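Local coordinates for protein putative peptidase M23 (Pseudomonas aeruginosa PAO1, PDB 2HSI) that binds a zinc ion and is probably a metalloendopeptidase of the M23 family, its biological role not established, at residues Lys156-Pro161 and Leu183-Pro188; Met225-Ser230 and His259-Val264; Pro192-Ala197 and Gly243-Lys248; Asn210-Phe215 and Gly250-Ala255. One frame throughout, in Å; residues are numbered along the deposited sequence.

Contact 1: residues Lys156-Pro161 and Leu183-Pro188; sequences KPVDGP and LDFAVP. With ZN (zinc ion), chain C.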
loop_
_atom_site.group_PDB
_atom_site.type_symbol
_atom_site.label_atom_id
_atom_site.label_comp_id
_atom_site.label_asym_id
_atom_site.label_seq_id
_atom_site.Cartn_x
_atom_site.Cartn_y
_atom_site.Cartn_z
ATOM N N LYS A 156 3.280 -12.792 -0.560
ATOM C CA LYS A 156 2.624 -12.796 -1.859
ATOM C C LYS A 156 1.153 -13.154 -1.635
ATOM O O LYS A 156 0.853 -14.091 -0.894
ATOM C CB LYS A 156 3.274 -13.814 -2.794
ATOM C CG LYS A 156 4.649 -13.419 -3.288
ATOM C CD LYS A 156 5.324 -14.571 -4.009
ATOM C CE LYS A 156 4.610 -14.902 -5.302
ATOM N NZ LYS A 156 5.245 -16.051 -6.000
ATOM N N PRO A 157 0.234 -12.375 -2.231
ATOM C CA PRO A 157 -1.195 -12.644 -2.089
ATOM C C PRO A 157 -1.693 -13.861 -2.871
ATOM O O PRO A 157 -2.762 -14.387 -2.557
ATOM C CB PRO A 157 -1.854 -11.364 -2.592
ATOM C CG PRO A 157 -0.848 -10.711 -3.441
ATOM C CD PRO A 157 0.504 -11.183 -3.050
ATOM N N VAL A 158 -0.926 -14.303 -3.868
ATOM C CA VAL A 158 -1.214 -15.554 -4.582
ATOM C C VAL A 158 0.063 -16.367 -4.786
ATOM O O VAL A 158 1.148 -15.793 -4.943
ATOM C CB VAL A 158 -1.887 -15.309 -5.962
ATOM C CG1 VAL A 158 -3.343 -14.882 -5.803
ATOM C CG2 VAL A 158 -1.134 -14.279 -6.754
ATOM N N ASP A 159 -0.066 -17.694 -4.776
ATOM C CA ASP A 159 1.061 -18.585 -5.033
ATOM C C ASP A 159 1.250 -18.777 -6.540
ATOM O O ASP A 159 0.779 -19.760 -7.119
ATOM C CB ASP A 159 0.866 -19.935 -4.324
ATOM C CG ASP A 159 0.700 -19.794 -2.814
ATOM O OD1 ASP A 159 1.388 -18.948 -2.199
ATOM O OD2 ASP A 159 -0.118 -20.544 -2.237
ATOM N N GLY A 160 1.930 -17.823 -7.167
ATOM C CA GLY A 160 2.169 -17.849 -8.603
ATOM C C GLY A 160 3.229 -16.841 -8.999
ATOM O O GLY A 160 3.572 -15.961 -8.204
ATOM N N PRO A 161 3.753 -16.960 -10.234
ATOM C CA PRO A 161 4.820 -16.086 -10.722
ATOM C C PRO A 161 4.332 -14.662 -10.954
ATOM O O PRO A 161 3.160 -14.458 -11.283
ATOM C CB PRO A 161 5.221 -16.728 -12.060
ATOM C CG PRO A 161 4.600 -18.100 -12.051
ATOM C CD PRO A 161 3.356 -17.948 -11.251
ATOM N N LEU A 183 1.290 -4.433 -9.123
ATOM C CA LEU A 183 2.007 -5.637 -9.535
ATOM C C LEU A 183 1.047 -6.744 -9.981
ATOM O O LEU A 183 0.076 -7.051 -9.287
ATOM C CB LEU A 183 2.906 -6.129 -8.390
ATOM C CG LEU A 183 3.662 -7.459 -8.490
ATOM C CD1 LEU A 183 4.689 -7.450 -9.626
ATOM C CD2 LEU A 183 4.321 -7.787 -7.149
ATOM N N ASP A 184 1.324 -7.338 -11.141
ATOM C CA ASP A 184 0.516 -8.453 -11.646
ATOM C C ASP A 184 1.122 -9.805 -11.318
ATOM O O ASP A 184 2.339 -9.930 -11.158
ATOM C CB ASP A 184 0.320 -8.355 -13.158
ATOM C CG ASP A 184 -0.792 -7.422 -13.546
ATOM O OD1 ASP A 184 -1.393 -6.786 -12.649
ATOM O OD2 ASP A 184 -1.064 -7.310 -14.758
ATOM N N PHE A 185 0.254 -10.811 -11.228
ATOM C CA PHE A 185 0.666 -12.198 -11.080
ATOM C C PHE A 185 -0.017 -13.037 -12.154
ATOM O O PHE A 185 -1.212 -12.856 -12.426
ATOM C CB PHE A 185 0.308 -12.744 -9.699
ATOM C CG PHE A 185 1.030 -12.068 -8.564
ATOM C CD1 PHE A 185 2.214 -12.599 -8.065
ATOM C CD2 PHE A 185 0.515 -10.909 -7.980
ATOM C CE1 PHE A 185 2.891 -11.981 -7.011
ATOM C CE2 PHE A 185 1.182 -10.282 -6.927
ATOM C CZ PHE A 185 2.374 -10.819 -6.443
ATOM N N ALA A 186 0.754 -13.933 -12.766
ATOM C CA ALA A 186 0.239 -14.875 -13.755
ATOM C C ALA A 186 -0.403 -16.070 -13.051
ATOM O O ALA A 186 0.261 -17.071 -12.762
ATOM C CB ALA A 186 1.350 -15.324 -14.697
ATOM N N VAL A 187 -1.690 -15.931 -12.744
ATOM C CA VAL A 187 -2.488 -16.988 -12.110
ATOM C C VAL A 187 -3.864 -17.064 -12.784
ATOM O O VAL A 187 -4.368 -16.046 -13.268
ATOM C CB VAL A 187 -2.649 -16.794 -10.561
ATOM C CG1 VAL A 187 -1.378 -17.182 -9.811
ATOM C CG2 VAL A 187 -3.084 -15.378 -10.212
ATOM N N PRO A 188 -4.468 -18.270 -12.843
ATOM C CA PRO A 188 -5.788 -18.390 -13.476
ATOM C C PRO A 188 -6.929 -17.830 -12.622
ATOM O O PRO A 188 -6.737 -17.560 -11.435
ATOM C CB PRO A 188 -5.951 -19.903 -13.648
ATOM C CG PRO A 188 -5.143 -20.491 -12.534
ATOM C CD PRO A 188 -3.963 -19.577 -12.369
HETATM ZN ZN ZN C . -2.122 -5.019 -13.162
#

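Contact 2: residues Met225-Ser230 and His259-Val264; sequences MFCHLS and HMHWNV. With ZN (zinc ion), chain C.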
loop_
_atom_site.group_PDB
_atom_site.type_symbol
_atom_site.label_atom_id
_atom_site.label_comp_id
_atom_site.label_asym_id
_atom_site.label_seq_id
_atom_site.Cartn_x
_atom_site.Cartn_y
_atom_site.Cartn_z
ATOM N N MET A 225 -4.665 -3.022 -2.089
ATOM C CA MET A 225 -5.870 -3.024 -2.909
ATOM C C MET A 225 -5.763 -4.174 -3.901
ATOM O O MET A 225 -4.672 -4.453 -4.423
ATOM C CB MET A 225 -6.047 -1.674 -3.618
ATOM C CG MET A 225 -7.261 -1.568 -4.568
ATOM S SD MET A 225 -6.960 -2.292 -6.203
ATOM C CE MET A 225 -7.635 -1.005 -7.260
ATOM N N PHE A 226 -6.889 -4.847 -4.142
ATOM C CA PHE A 226 -6.978 -5.916 -5.146
ATOM C C PHE A 226 -8.193 -5.686 -6.005
ATOM O O PHE A 226 -9.271 -5.439 -5.483
ATOM C CB PHE A 226 -7.087 -7.289 -4.483
ATOM C CG PHE A 226 -5.956 -7.597 -3.568
ATOM C CD1 PHE A 226 -4.793 -8.168 -4.061
ATOM C CD2 PHE A 226 -6.034 -7.286 -2.218
ATOM C CE1 PHE A 226 -3.738 -8.435 -3.226
ATOM C CE2 PHE A 226 -4.964 -7.548 -1.376
ATOM C CZ PHE A 226 -3.824 -8.126 -1.879
ATOM N N CYS A 227 -8.029 -5.787 -7.320
ATOM C CA CYS A 227 -9.140 -5.547 -8.230
ATOM C C CYS A 227 -9.276 -6.635 -9.300
ATOM O O CYS A 227 -8.441 -7.542 -9.379
ATOM C CB CYS A 227 -9.048 -4.152 -8.839
ATOM S SG CYS A 227 -7.552 -3.866 -9.790
ATOM N N HIS A 228 -10.351 -6.530 -10.087
ATOM C CA HIS A 228 -10.770 -7.526 -11.096
ATOM C C HIS A 228 -11.131 -8.897 -10.517
ATOM O O HIS A 228 -11.060 -9.886 -11.223
ATOM C CB HIS A 228 -9.734 -7.697 -12.227
ATOM C CG HIS A 228 -9.259 -6.408 -12.824
ATOM N ND1 HIS A 228 -10.080 -5.581 -13.555
ATOM C CD2 HIS A 228 -8.045 -5.808 -12.799
ATOM C CE1 HIS A 228 -9.393 -4.526 -13.959
ATOM N NE2 HIS A 228 -8.155 -4.640 -13.514
ATOM N N LEU A 229 -11.536 -8.960 -9.253
ATOM C CA LEU A 229 -11.835 -10.256 -8.607
ATOM C C LEU A 229 -13.087 -10.901 -9.204
ATOM O O LEU A 229 -13.981 -10.199 -9.653
ATOM C CB LEU A 229 -12.023 -10.094 -7.093
ATOM C CG LEU A 229 -10.760 -10.078 -6.219
ATOM C CD1 LEU A 229 -9.909 -8.865 -6.493
ATOM C CD2 LEU A 229 -11.114 -10.119 -4.744
ATOM N N SER A 230 -13.136 -12.233 -9.215
ATOM C CA SER A 230 -14.349 -12.946 -9.593
ATOM C C SER A 230 -15.311 -13.043 -8.395
ATOM O O SER A 230 -16.531 -13.069 -8.553
ATOM C CB SER A 230 -13.996 -14.340 -10.123
ATOM O OG SER A 230 -13.323 -15.116 -9.133
ATOM N N HIS A 259 -6.901 -11.253 -14.548
ATOM C CA HIS A 259 -5.968 -10.185 -14.210
ATOM C C HIS A 259 -5.893 -9.989 -12.690
ATOM O O HIS A 259 -6.664 -9.232 -12.094
ATOM C CB HIS A 259 -6.347 -8.895 -14.966
ATOM C CG HIS A 259 -5.455 -7.719 -14.690
ATOM N ND1 HIS A 259 -5.818 -6.428 -15.013
ATOM C CD2 HIS A 259 -4.226 -7.631 -14.125
ATOM C CE1 HIS A 259 -4.855 -5.597 -14.656
ATOM N NE2 HIS A 259 -3.879 -6.301 -14.112
ATOM N N MET A 260 -4.948 -10.699 -12.086
ATOM C CA MET A 260 -4.601 -10.541 -10.682
ATOM C C MET A 260 -3.764 -9.262 -10.494
ATOM O O MET A 260 -2.585 -9.228 -10.832
ATOM C CB MET A 260 -3.845 -11.791 -10.224
ATOM C CG MET A 260 -3.203 -11.725 -8.848
ATOM S SD MET A 260 -4.332 -11.257 -7.545
ATOM C CE MET A 260 -3.157 -10.637 -6.339
ATOM N N HIS A 261 -4.398 -8.206 -9.990
ATOM C CA HIS A 261 -3.726 -6.921 -9.777
ATOM C C HIS A 261 -3.694 -6.558 -8.294
ATOM O O HIS A 261 -4.729 -6.558 -7.621
ATOM C CB HIS A 261 -4.392 -5.801 -10.594
ATOM C CG HIS A 261 -3.699 -4.473 -10.489
ATOM N ND1 HIS A 261 -2.792 -4.026 -11.424
ATOM C CD2 HIS A 261 -3.790 -3.490 -9.561
ATOM C CE1 HIS A 261 -2.348 -2.831 -11.074
ATOM N NE2 HIS A 261 -2.937 -2.486 -9.944
ATOM N N TRP A 262 -2.497 -6.222 -7.816
ATOM C CA TRP A 262 -2.254 -5.845 -6.420
ATOM C C TRP A 262 -1.589 -4.470 -6.335
ATOM O O TRP A 262 -0.499 -4.267 -6.890
ATOM C CB TRP A 262 -1.382 -6.916 -5.753
ATOM C CG TRP A 262 -0.947 -6.659 -4.308
ATOM C CD1 TRP A 262 -1.635 -5.981 -3.341
ATOM C CD2 TRP A 262 0.259 -7.122 -3.686
ATOM N NE1 TRP A 262 -0.934 -5.996 -2.160
ATOM C CE2 TRP A 262 0.234 -6.686 -2.346
ATOM C CE3 TRP A 262 1.364 -7.862 -4.137
ATOM C CZ2 TRP A 262 1.272 -6.957 -1.446
ATOM C CZ3 TRP A 262 2.399 -8.129 -3.244
ATOM C CH2 TRP A 262 2.343 -7.675 -1.910
ATOM N N ASN A 263 -2.262 -3.530 -5.667
ATOM C CA ASN A 263 -1.679 -2.222 -5.328
ATOM C C ASN A 263 -1.245 -2.198 -3.884
ATOM O O ASN A 263 -1.936 -2.754 -3.035
ATOM C CB ASN A 263 -2.698 -1.093 -5.520
ATOM C CG ASN A 263 -3.001 -0.815 -6.975
ATOM O OD1 ASN A 263 -2.124 -0.906 -7.829
ATOM N ND2 ASN A 263 -4.247 -0.468 -7.265
ATOM N N VAL A 264 -0.111 -1.548 -3.608
ATOM C CA VAL A 264 0.299 -1.233 -2.235
ATOM C C VAL A 264 0.456 0.276 -2.125
ATOM O O VAL A 264 1.119 0.898 -2.953
ATOM C CB VAL A 264 1.615 -1.933 -1.812
ATOM C CG1 VAL A 264 2.116 -1.393 -0.452
ATOM C CG2 VAL A 264 1.421 -3.437 -1.721
HETATM ZN ZN ZN C . -2.122 -5.019 -13.162
HETATM O O HOH W 1 -6.399 -8.795 -8.221
#

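Contact 3: residues Pro192-Ala197 and Gly243-Lys248; sequences PIKAPA and GGVLGK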
loop_
_atom_site.group_PDB
_atom_site.type_symbol
_atom_site.label_atom_id
_atom_site.label_comp_id
_atom_site.label_asym_id
_atom_site.label_seq_id
_atom_site.Cartn_x
_atom_site.Cartn_y
_atom_site.Cartn_z
ATOM N N PRO A 192 -7.268 -18.405 -5.120
ATOM C CA PRO A 192 -7.573 -17.659 -3.888
ATOM C C PRO A 192 -6.552 -16.554 -3.623
ATOM O O PRO A 192 -5.355 -16.767 -3.822
ATOM C CB PRO A 192 -7.488 -18.730 -2.789
ATOM C CG PRO A 192 -7.516 -20.047 -3.508
ATOM C CD PRO A 192 -6.857 -19.788 -4.824
ATOM N N ILE A 193 -7.042 -15.384 -3.204
ATOM C CA ILE A 193 -6.201 -14.226 -2.894
ATOM C C ILE A 193 -6.138 -14.072 -1.386
ATOM O O ILE A 193 -7.172 -13.954 -0.731
ATOM C CB ILE A 193 -6.739 -12.918 -3.548
ATOM C CG1 ILE A 193 -6.767 -13.059 -5.075
ATOM C CG2 ILE A 193 -5.872 -11.709 -3.163
ATOM C CD1 ILE A 193 -7.519 -11.938 -5.791
ATOM N N LYS A 194 -4.922 -14.081 -0.849
ATOM C CA LYS A 194 -4.714 -14.024 0.595
ATOM C C LYS A 194 -4.176 -12.669 1.060
ATOM O O LYS A 194 -3.406 -12.033 0.348
ATOM C CB LYS A 194 -3.829 -15.181 1.056
ATOM C CG LYS A 194 -4.490 -16.560 0.893
ATOM C CD LYS A 194 -3.465 -17.670 0.725
ATOM C CE LYS A 194 -2.932 -17.723 -0.704
ATOM N NZ LYS A 194 -1.876 -18.756 -0.878
ATOM N N ALA A 195 -4.623 -12.224 2.238
ATOM C CA ALA A 195 -4.141 -10.969 2.839
ATOM C C ALA A 195 -2.630 -11.031 3.060
ATOM O O ALA A 195 -2.137 -11.942 3.731
ATOM C CB ALA A 195 -4.856 -10.696 4.144
ATOM N N PRO A 196 -1.883 -10.087 2.458
ATOM C CA PRO A 196 -0.414 -10.019 2.599
ATOM C C PRO A 196 0.053 -9.713 4.027
ATOM O O PRO A 196 1.177 -10.082 4.400
ATOM C CB PRO A 196 -0.025 -8.861 1.660
ATOM C CG PRO A 196 -1.170 -8.713 0.715
ATOM C CD PRO A 196 -2.386 -9.039 1.547
ATOM N N ALA A 197 -0.800 -9.019 4.785
ATOM C CA ALA A 197 -0.643 -8.756 6.221
ATOM C C ALA A 197 -2.041 -8.679 6.796
ATOM O O ALA A 197 -3.012 -8.590 6.038
ATOM C CB ALA A 197 0.076 -7.420 6.455
ATOM N N GLY A 243 -2.783 -13.839 5.583
ATOM C CA GLY A 243 -3.132 -15.131 4.989
ATOM C C GLY A 243 -4.617 -15.423 4.857
ATOM O O GLY A 243 -4.993 -16.417 4.237
ATOM N N GLY A 244 -5.460 -14.573 5.445
ATOM C CA GLY A 244 -6.917 -14.718 5.336
ATOM C C GLY A 244 -7.343 -14.588 3.888
ATOM O O GLY A 244 -6.818 -13.737 3.170
ATOM N N VAL A 245 -8.268 -15.448 3.451
ATOM C CA VAL A 245 -8.751 -15.422 2.059
ATOM C C VAL A 245 -9.676 -14.225 1.824
ATOM O O VAL A 245 -10.726 -14.095 2.457
ATOM C CB VAL A 245 -9.457 -16.752 1.645
ATOM C CG1 VAL A 245 -9.966 -16.673 0.204
ATOM C CG2 VAL A 245 -8.520 -17.955 1.814
ATOM N N LEU A 246 -9.269 -13.343 0.917
ATOM C CA LEU A 246 -10.067 -12.158 0.575
ATOM C C LEU A 246 -11.115 -12.459 -0.491
ATOM O O LEU A 246 -12.209 -11.892 -0.480
ATOM C CB LEU A 246 -9.145 -11.027 0.091
ATOM C CG LEU A 246 -8.091 -10.591 1.116
ATOM C CD1 LEU A 246 -7.164 -9.546 0.506
ATOM C CD2 LEU A 246 -8.747 -10.068 2.399
ATOM N N GLY A 247 -10.762 -13.356 -1.406
ATOM C CA GLY A 247 -11.599 -13.678 -2.548
ATOM C C GLY A 247 -10.816 -14.442 -3.588
ATOM O O GLY A 247 -9.794 -15.051 -3.273
ATOM N N LYS A 248 -11.297 -14.409 -4.829
ATOM C CA LYS A 248 -10.765 -15.232 -5.909
ATOM C C LYS A 248 -10.409 -14.372 -7.130
ATOM O O LYS A 248 -11.126 -13.416 -7.446
ATOM C CB LYS A 248 -11.797 -16.313 -6.303
ATOM C CG LYS A 248 -11.716 -17.687 -5.584
ATOM C CD LYS A 248 -11.731 -17.627 -4.062
ATOM C CE LYS A 248 -12.268 -18.898 -3.418
ATOM N NZ LYS A 248 -13.757 -18.857 -3.303
#

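Contact 4: residues Asn210-Phe215 and Gly250-Ala255; sequences NGKTVF and GATGRA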
loop_
_atom_site.group_PDB
_atom_site.type_symbol
_atom_site.label_atom_id
_atom_site.label_comp_id
_atom_site.label_asym_id
_atom_site.label_seq_id
_atom_site.Cartn_x
_atom_site.Cartn_y
_atom_site.Cartn_z
ATOM N N ASN A 210 -12.113 -1.077 -12.597
ATOM C CA ASN A 210 -11.406 -2.021 -11.729
ATOM C C ASN A 210 -12.161 -3.305 -11.396
ATOM O O ASN A 210 -11.573 -4.221 -10.839
ATOM C CB ASN A 210 -10.966 -1.319 -10.431
ATOM C CG ASN A 210 -9.811 -0.348 -10.650
ATOM O OD1 ASN A 210 -9.104 -0.427 -11.658
ATOM N ND2 ASN A 210 -9.606 0.563 -9.695
ATOM N N GLY A 211 -13.453 -3.370 -11.727
ATOM C CA GLY A 211 -14.274 -4.536 -11.377
ATOM C C GLY A 211 -14.405 -4.745 -9.881
ATOM O O GLY A 211 -14.406 -3.769 -9.109
ATOM N N LYS A 212 -14.519 -6.006 -9.465
ATOM C CA LYS A 212 -14.659 -6.309 -8.038
ATOM C C LYS A 212 -13.355 -5.967 -7.327
ATOM O O LYS A 212 -12.294 -6.507 -7.641
ATOM C CB LYS A 212 -15.076 -7.760 -7.775
ATOM C CG LYS A 212 -16.425 -8.146 -8.393
ATOM C CD LYS A 212 -16.922 -9.468 -7.843
ATOM C CE LYS A 212 -17.954 -10.085 -8.779
ATOM N NZ LYS A 212 -19.060 -9.154 -9.128
ATOM N N THR A 213 -13.458 -5.029 -6.395
ATOM C CA THR A 213 -12.287 -4.390 -5.809
ATOM C C THR A 213 -12.413 -4.464 -4.314
ATOM O O THR A 213 -13.497 -4.247 -3.790
ATOM C CB THR A 213 -12.180 -2.910 -6.264
ATOM O OG1 THR A 213 -12.129 -2.858 -7.692
ATOM C CG2 THR A 213 -10.920 -2.220 -5.695
ATOM N N VAL A 214 -11.310 -4.798 -3.642
ATOM C CA VAL A 214 -11.266 -4.828 -2.187
ATOM C C VAL A 214 -10.020 -4.094 -1.656
ATOM O O VAL A 214 -8.928 -4.282 -2.171
ATOM C CB VAL A 214 -11.386 -6.292 -1.626
ATOM C CG1 VAL A 214 -10.297 -7.232 -2.186
ATOM C CG2 VAL A 214 -11.405 -6.299 -0.096
ATOM N N PHE A 215 -10.218 -3.229 -0.665
ATOM C CA PHE A 215 -9.126 -2.524 0.009
ATOM C C PHE A 215 -8.976 -3.057 1.434
ATOM O O PHE A 215 -9.957 -3.116 2.178
ATOM C CB PHE A 215 -9.429 -1.031 0.142
ATOM C CG PHE A 215 -9.295 -0.232 -1.133
ATOM C CD1 PHE A 215 -8.378 0.803 -1.206
ATOM C CD2 PHE A 215 -10.140 -0.442 -2.215
ATOM C CE1 PHE A 215 -8.280 1.591 -2.345
ATOM C CE2 PHE A 215 -10.031 0.332 -3.363
ATOM C CZ PHE A 215 -9.099 1.343 -3.426
ATOM N N GLY A 250 -10.086 -12.996 -10.900
ATOM C CA GLY A 250 -11.015 -12.970 -12.026
ATOM C C GLY A 250 -10.662 -11.976 -13.112
ATOM O O GLY A 250 -9.508 -11.543 -13.234
ATOM N N ALA A 251 -11.685 -11.588 -13.869
ATOM C CA ALA A 251 -11.535 -10.721 -15.033
ATOM C C ALA A 251 -12.640 -9.668 -15.097
ATOM O O ALA A 251 -12.989 -9.202 -16.185
ATOM C CB ALA A 251 -11.549 -11.561 -16.310
ATOM N N THR A 252 -13.181 -9.293 -13.937
ATOM C CA THR A 252 -14.260 -8.304 -13.871
ATOM C C THR A 252 -13.761 -6.890 -14.161
ATOM O O THR A 252 -12.560 -6.618 -14.077
ATOM C CB THR A 252 -15.013 -8.326 -12.517
ATOM O OG1 THR A 252 -14.083 -8.156 -11.436
ATOM C CG2 THR A 252 -15.792 -9.634 -12.354
ATOM N N GLY A 253 -14.693 -6.002 -14.507
ATOM C CA GLY A 253 -14.357 -4.645 -14.936
ATOM C C GLY A 253 -13.759 -4.651 -16.324
ATOM O O GLY A 253 -14.112 -5.494 -17.155
ATOM N N ARG A 254 -12.849 -3.714 -16.577
ATOM C CA ARG A 254 -12.195 -3.625 -17.880
ATOM C C ARG A 254 -10.895 -4.432 -17.910
ATOM O O ARG A 254 -9.797 -3.888 -17.776
ATOM C CB ARG A 254 -11.976 -2.166 -18.291
ATOM C CG ARG A 254 -13.275 -1.401 -18.513
ATOM C CD ARG A 254 -13.091 -0.253 -19.488
ATOM N NE ARG A 254 -12.955 -0.714 -20.869
ATOM C CZ ARG A 254 -12.550 0.046 -21.882
ATOM N NH1 ARG A 254 -12.224 1.318 -21.683
ATOM N NH2 ARG A 254 -12.461 -0.471 -23.101
ATOM N N ALA A 255 -11.046 -5.742 -18.076
ATOM C CA ALA A 255 -9.916 -6.654 -18.175
ATOM C C ALA A 255 -10.088 -7.598 -19.364
ATOM O O ALA A 255 -11.212 -7.956 -19.725
ATOM C CB ALA A 255 -9.749 -7.442 -16.878
#

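Contact 1: residues Lys156-Pro161 and Leu183-Pro188
F185, the residue after the zinc ligand D184 in the strand of the HxxxD motif of M23 peptidases, is the apolar plug of this contact, met by K156, P157, V158, G160 and P161. V158 packs on the ring: this beta-branched residue sets its CG2 methyl against CG and CB of F185, 3.6 Å from CG. P157 meets the ring at about a right angle, with its CD 3.9 Å from CZ of F185, a rigid apolar ring suited to lying against an aromatic one. The aliphatic part of K156 reaches the same ring through CE, 3.8 Å from CE1 of F185. With CG of F185 beside its own backbone N (chi1 -65°), the ring turns in among these residues, while D184, facing the other way on the strand, gives OD1 to zinc at 2.0 Å. H180, H259 and H261 complete that site.

The backbones are joined by one hydrogen bond, from N of A186 to O of P161 (2.9 Å). Inverse gamma turns centred on D159 and A186 flank it, with V187 near G160: CG1 of V187 lies 3.8 Å from CA of G160, an approach that the bare glycine permits. K156 is bent at chi3, and its NZ donates to O of G160 at 2.8 Å from above the carbonyl plane, while that same oxygen rests at the edge of the F185 ring, near CD1.

Contact 2: residues Met225-Ser230 and His259-Val264
A water sits between C227 and H261 where two antiparallel strands begin to part. It donates to O of C227 and accepts from N of H261, each at 2.7 Å, while the direct bond from N of C227 to O of H261 is weak. Farther along, M225 and N263 form a regular hydrogen-bonded pair, with both N-to-O distances 2.9 Å. F226 and W262, the non-hydrogen-bonded pair next to it, share one face of the sheet: the phenyl ring and the five-membered ring of W262 are almost parallel but slid apart, centroids 4.5 Å from each other. M260, bent at chi2, brings CE to the edge of the F226 ring, 3.7 Å from CD1 of F226.

H261, in the HxH motif of the M23 family, points to the other face, with M225, C227 and N263, and binds zinc through ND1 at 2.1 Å. H259 reaches the metal from the loop before the strand, through NE2 at 2.4 Å; H180 and D184 complete the site. H228, at the corner where its strand turns (phi 63°), lays its ring beside that of H259, planes 24° apart, and its ND1 is bonded to O of T252.

N263 is a second-shell residue. NE2 of H261 donates to its OD1 at 2.8 Å, so the proton lies on NE2 and the lone pair of ND1 is left for the metal; this bond probably also steadies the rotation of the imidazole.

Contact 3: residues Pro192-Ala197 and Gly243-Lys248
I193 and L246 face the buried side of this antiparallel pair and P192 and V245 the more exposed one, but the tight part is the backbone seam between them. Two short bonds join the strands 192-194 and 245-248: N of I193 donates to O of G247 (2.8 Å) and N of L246 to O of I193 (2.7 Å). Two more continue the pairing into the loops, from N of A195 to O of G244 (2.8 Å) and from N of G243 to O of A195 (2.7 Å). Because L246 and G247 both stand opposite I193, and L246 has helix-like backbone angles, the strand fits a classic beta bulge there.

The bulge turns L246 inward with CG beside its backbone N (chi1 -59°). Its CB rests 3.6 Å from O of I193, and its branched end spreads alongside the small methyl of A195. I193 faces the interior, against F226, L229 and M260.

Across the outer face V245 reaches P192 at 4.4 Å (CG1 to CB), and the lower chain of K194 brings CG 3.4 Å from O of G243. The end of K194 leads away, to a salt bridge with D159 in one of that residue's two conformers. K248 has a long, weak ion pair with D233. Backbone bonds thus hold the strands together, aliphatic groups are buried on one face, and the lysine ends pair with acids elsewhere.

Contact 4: residues Asn210-Phe215 and Gly250-Ala255
T252 has chi1 at 55°, which sets OG1 between its own backbone N and carbonyl carbon and directs the hydroxyl across to the backbone of K212. N of K212 donates to OG1 of T252 at 2.9 Å, and at 168° the bond is nearly straight. The same oxygen is also hydrogen-bonded to the carbonyl of L229, where the hydroxyl must be the donor; accepting from K212 and donating to L229, it uses the two abilities for which a small threonine hydroxyl is well suited. The aliphatic start of K212 passes T252 at about a right angle, its CB and CG each 3.8 Å from OG1, while its NZ goes on to a salt bridge with D206.

Beside this bond G211 and G253 run against each other. Their CA atoms are 3.6 Å apart, and CA of G211 stands 3.5 Å from N of G253. Both have positive phi, a backbone shape natural to glycine, and with no side chain on either the two backbones can touch directly. G211 also gives its carbonyl to T213, whose OG1 donates to O of G211 at 2.8 Å from above the carbonyl plane and probably helps hold the corner at K212 before the strand 213-219 begins.

Around the contact, the side chain of N210 holds Q137 through ND2. N210 lies about 8 Å from the zinc, side chain to metal. Two glycine-containing loops tied by a threonine hydroxyl thus build part of the rim near the metal centre, consistent with the loop-walled groove of M23 peptidases.

How the contacts relate
From the N terminus, contact 1 closes first, joining residues 156-161 to 183-188 round a loop that is partly unmodelled and carries H180; it is in series with the others. Contacts 3, 4 and 2 then open in that order, at 192, 210 and 225, and close in the same order, at 243, 250 and 259, so each crosses the other two. Contact 1 and contact 2 meet at the zinc and through neighbouring strands 183-185 and 260-266. Contact 3 pairs strands 192-194 and 245-248 of the small three-stranded sheet, which pack on F226 and M260 of contact 2, and touches contact 1 through K194. Contact 4 backs contact 2 at the strand corner, bringing strand 213-219 and the loop before 260-266 together.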